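Local coordinates for adherence and virulence protein A (PDB 6PON) that probably binds host fibronectin and contributes to adherence and virulence of the pneumococcus, at residues N128-V142 / Y153-P165. Sequence-based numbering, arbitrary orientation.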
# COMPACT_ATOMS: atom_id res chain seq x y z
N ASN B 128 25.95 10.15 26.49
CA ASN B 128 26.34 11.05 27.56
C ASN B 128 25.11 11.63 28.24
O ASN B 128 24.00 11.59 27.71
CB ASN B 128 27.25 12.16 27.04
CG ASN B 128 28.36 12.51 28.01
OD1 ASN B 128 28.19 12.47 29.23
ND2 ASN B 128 29.52 12.83 27.46
N ILE B 129 25.32 12.15 29.45
CA ILE B 129 24.28 12.75 30.27
C ILE B 129 24.81 14.08 30.75
O ILE B 129 25.92 14.16 31.30
CB ILE B 129 23.89 11.85 31.47
CG1 ILE B 129 23.34 10.50 30.98
CG2 ILE B 129 22.85 12.54 32.35
CD1 ILE B 129 23.12 9.49 32.12
N LEU B 130 24.04 15.14 30.52
CA LEU B 130 24.51 16.51 30.70
C LEU B 130 23.44 17.32 31.40
O LEU B 130 22.24 17.12 31.15
CB LEU B 130 24.86 17.16 29.34
CG LEU B 130 25.68 16.34 28.32
CD1 LEU B 130 24.79 15.53 27.35
CD2 LEU B 130 26.69 17.19 27.56
N LEU B 131 23.87 18.20 32.28
CA LEU B 131 23.02 19.21 32.90
C LEU B 131 23.46 20.56 32.36
O LEU B 131 24.64 20.90 32.38
CB LEU B 131 23.12 19.17 34.43
CG LEU B 131 22.14 20.11 35.14
CD1 LEU B 131 20.68 19.61 35.06
CD2 LEU B 131 22.57 20.36 36.58
N VAL B 132 22.52 21.32 31.82
CA VAL B 132 22.84 22.55 31.12
C VAL B 132 22.03 23.67 31.74
O VAL B 132 20.82 23.51 31.95
CB VAL B 132 22.56 22.44 29.61
CG1 VAL B 132 22.78 23.77 28.94
CG2 VAL B 132 23.43 21.38 29.01
N ASP B 133 22.68 24.79 32.06
CA ASP B 133 21.93 25.91 32.60
C ASP B 133 21.11 26.56 31.51
O ASP B 133 21.62 26.85 30.43
CB ASP B 133 22.83 26.95 33.24
CG ASP B 133 22.03 28.11 33.75
OD1 ASP B 133 21.76 29.04 32.97
OD2 ASP B 133 21.61 28.05 34.92
N LYS B 134 19.85 26.86 31.83
CA LYS B 134 18.87 27.21 30.81
C LYS B 134 19.12 28.60 30.23
O LYS B 134 18.87 28.83 29.03
CB LYS B 134 17.47 27.10 31.40
CG LYS B 134 16.35 27.50 30.48
CD LYS B 134 15.91 26.35 29.61
CE LYS B 134 14.67 26.70 28.81
NZ LYS B 134 14.37 25.62 27.84
N SER B 135 19.60 29.55 31.04
CA SER B 135 19.83 30.91 30.55
C SER B 135 21.17 31.01 29.83
O SER B 135 21.23 31.41 28.66
CB SER B 135 19.75 31.91 31.70
OG SER B 135 20.35 31.39 32.86
N SER B 136 22.26 30.64 30.51
CA SER B 136 23.58 30.75 29.91
C SER B 136 23.83 29.71 28.81
O SER B 136 24.69 29.93 27.96
CB SER B 136 24.66 30.62 30.99
OG SER B 136 24.58 29.35 31.62
N HIS B 137 23.11 28.58 28.83
CA HIS B 137 23.32 27.46 27.90
C HIS B 137 24.71 26.84 28.05
O HIS B 137 25.25 26.23 27.11
CB HIS B 137 23.03 27.88 26.46
CG HIS B 137 21.62 28.32 26.24
ND1 HIS B 137 20.55 27.45 26.30
CD2 HIS B 137 21.09 29.55 25.99
CE1 HIS B 137 19.43 28.12 26.09
NE2 HIS B 137 19.73 29.39 25.90
N LYS B 138 25.29 26.95 29.24
CA LYS B 138 26.57 26.34 29.56
C LYS B 138 26.34 25.01 30.27
O LYS B 138 25.39 24.86 31.05
CB LYS B 138 27.41 27.27 30.45
CG LYS B 138 27.89 28.53 29.72
CD LYS B 138 28.81 29.41 30.57
CE LYS B 138 29.37 30.56 29.71
NZ LYS B 138 30.38 31.43 30.39
N ILE B 139 27.20 24.04 29.99
CA ILE B 139 27.14 22.77 30.71
C ILE B 139 27.50 23.01 32.17
O ILE B 139 28.61 23.45 32.49
CB ILE B 139 28.08 21.73 30.08
CG1 ILE B 139 27.50 21.27 28.74
CG2 ILE B 139 28.29 20.54 31.03
CD1 ILE B 139 28.48 21.41 27.60
N LEU B 140 26.56 22.72 33.06
CA LEU B 140 26.88 22.76 34.48
C LEU B 140 27.72 21.56 34.89
O LEU B 140 28.62 21.69 35.73
CB LEU B 140 25.59 22.85 35.30
CG LEU B 140 24.78 24.13 35.04
CD1 LEU B 140 23.32 23.98 35.51
CD2 LEU B 140 25.49 25.38 35.69
N GLU B 141 27.47 20.40 34.29
CA GLU B 141 28.20 19.17 34.60
C GLU B 141 27.75 18.10 33.61
O GLU B 141 26.72 18.23 32.95
CB GLU B 141 27.97 18.76 36.07
CG GLU B 141 28.83 17.65 36.66
CD GLU B 141 30.30 17.63 36.25
OE1 GLU B 141 31.18 17.87 37.11
OE2 GLU B 141 30.60 17.30 35.08
N VAL B 142 28.56 17.05 33.47
CA VAL B 142 28.35 16.11 32.38
C VAL B 142 29.03 14.80 32.76
O VAL B 142 30.19 14.78 33.19
CB VAL B 142 28.88 16.66 31.05
CG1 VAL B 142 30.29 17.23 31.21
CG2 VAL B 142 28.89 15.57 29.99
N TYR B 153 34.41 17.50 17.86
CA TYR B 153 33.31 18.33 17.37
C TYR B 153 32.89 19.34 18.42
O TYR B 153 32.59 20.50 18.10
CB TYR B 153 32.14 17.43 16.96
CG TYR B 153 30.94 18.14 16.39
CD1 TYR B 153 30.91 18.55 15.06
CD2 TYR B 153 29.81 18.38 17.17
CE1 TYR B 153 29.80 19.19 14.53
CE2 TYR B 153 28.69 19.02 16.64
CZ TYR B 153 28.69 19.43 15.31
OH TYR B 153 27.60 20.07 14.77
N ARG B 154 32.88 18.93 19.68
CA ARG B 154 32.45 19.79 20.77
C ARG B 154 33.24 19.45 22.01
O ARG B 154 33.76 18.34 22.17
CB ARG B 154 30.95 19.64 21.04
CG ARG B 154 30.53 18.19 21.21
CD ARG B 154 29.03 18.03 21.36
NE ARG B 154 28.73 16.65 21.70
CZ ARG B 154 27.57 16.22 22.19
NH1 ARG B 154 26.57 17.06 22.40
NH2 ARG B 154 27.42 14.93 22.47
N THR B 155 33.33 20.41 22.90
CA THR B 155 33.98 20.17 24.17
C THR B 155 32.89 19.89 25.20
O THR B 155 31.95 20.68 25.35
CB THR B 155 34.87 21.36 24.55
OG1 THR B 155 35.90 21.51 23.56
CG2 THR B 155 35.52 21.15 25.88
N LEU B 156 32.98 18.74 25.86
CA LEU B 156 31.99 18.34 26.86
C LEU B 156 32.64 18.50 28.23
O LEU B 156 33.14 17.55 28.83
CB LEU B 156 31.49 16.92 26.63
CG LEU B 156 30.71 16.79 25.32
CD1 LEU B 156 30.01 15.46 25.24
CD2 LEU B 156 29.71 17.92 25.18
N LEU B 157 32.61 19.73 28.72
CA LEU B 157 33.25 20.04 30.00
C LEU B 157 32.41 21.08 30.70
O LEU B 157 31.77 21.91 30.03
CB LEU B 157 34.69 20.54 29.80
CG LEU B 157 35.80 19.58 29.30
CD1 LEU B 157 37.05 20.36 28.92
CD2 LEU B 157 36.17 18.52 30.35
N PRO B 158 32.35 21.06 32.03
CA PRO B 158 31.68 22.15 32.76
C PRO B 158 32.15 23.51 32.27
O PRO B 158 33.34 23.72 32.01
CB PRO B 158 32.09 21.91 34.22
CG PRO B 158 32.41 20.44 34.29
CD PRO B 158 32.89 20.02 32.93
N GLY B 159 31.20 24.44 32.11
CA GLY B 159 31.48 25.77 31.65
C GLY B 159 31.41 25.96 30.14
O GLY B 159 31.16 27.07 29.68
N SER B 160 31.63 24.89 29.37
CA SER B 160 31.47 24.96 27.92
C SER B 160 30.00 25.15 27.56
O SER B 160 29.10 24.67 28.26
CB SER B 160 32.00 23.69 27.24
OG SER B 160 33.41 23.55 27.37
N THR B 161 29.77 25.85 26.45
CA THR B 161 28.42 26.02 25.93
C THR B 161 27.96 24.73 25.27
O THR B 161 28.74 24.06 24.58
CB THR B 161 28.40 27.17 24.93
OG1 THR B 161 28.92 28.35 25.56
CG2 THR B 161 26.97 27.45 24.45
N TYR B 162 26.71 24.35 25.53
CA TYR B 162 26.21 23.07 25.03
C TYR B 162 26.05 23.11 23.52
O TYR B 162 25.52 24.07 22.96
CB TYR B 162 24.87 22.70 25.68
CG TYR B 162 24.26 21.44 25.13
CD1 TYR B 162 24.76 20.18 25.47
CD2 TYR B 162 23.20 21.49 24.23
CE1 TYR B 162 24.20 19.01 24.95
CE2 TYR B 162 22.64 20.34 23.71
CZ TYR B 162 23.14 19.10 24.06
OH TYR B 162 22.57 17.96 23.54
N ILE B 163 26.52 22.06 22.86
CA ILE B 163 26.32 21.86 21.44
C ILE B 163 25.66 20.51 21.24
O ILE B 163 26.13 19.50 21.79
CB ILE B 163 27.64 21.91 20.65
CG1 ILE B 163 28.45 23.16 20.99
CG2 ILE B 163 27.33 21.83 19.16
CD1 ILE B 163 29.94 23.06 20.61
N ALA B 164 24.59 20.48 20.45
CA ALA B 164 23.90 19.24 20.15
C ALA B 164 24.78 18.33 19.32
O ALA B 164 25.71 18.78 18.65
CB ALA B 164 22.59 19.50 19.40
N PRO B 165 24.51 17.03 19.33
CA PRO B 165 25.25 16.13 18.48
C PRO B 165 25.07 16.48 17.01
O PRO B 165 24.09 17.13 16.62
CB PRO B 165 24.64 14.75 18.80
CG PRO B 165 24.15 14.91 20.19
CD PRO B 165 23.61 16.31 20.25
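Ile139 is the main bump on the hairpin 128-142, and the segment 153-165 bends round it. Its CD1 reaches into a hollow walled by Ser160 O (3.4 Å), CA of Tyr162 and the CD2 methyl of Leu156. Two backbone bonds hold the residue to that chain: Ile139 N gives its hydrogen to Ser160 O at 2.6 Å, nearly straight, and Ile139 O accepts from Gly159 N at 2.8 Å. With the first of these, Tyr162 N to His137 O (2.9 Å) flanks Lys138 and Thr161, a non-hydrogen-bonded antiparallel pair. Tyr162, with CG anti to its backbone N (chi1 175°), turns its ring edge to Ile139 CG1 and to Leu130 CD2, 4.0 Å from CE1; Val132 CG2 lies oblique to the ring, 3.9 Å from CB. Its hydroxyl goes on to Glu121 of the neighbouring strand 113-121. Leu156 crosses Leu130 at about a right angle, CD2 against CD2, and its CD1 packs against Asn128 ND2 (3.5 Å), whose hydrogen bond goes to Lys144 O. The Pro158 ring lies alongside the bent side chain of Glu141, its CG 3.7 Å from OE2. Gly159 takes phi 90° in the type II turn 157-160, where a CB would jam against Pro158 O. The arrangement is that of an irregular chain laid along the outermost strand, 139-142, of a five-stranded antiparallel sheet, joined by one beta bridge, with Leu156 and Tyr162 over the patch of sheet face carrying Asn128, Leu130 and Val132.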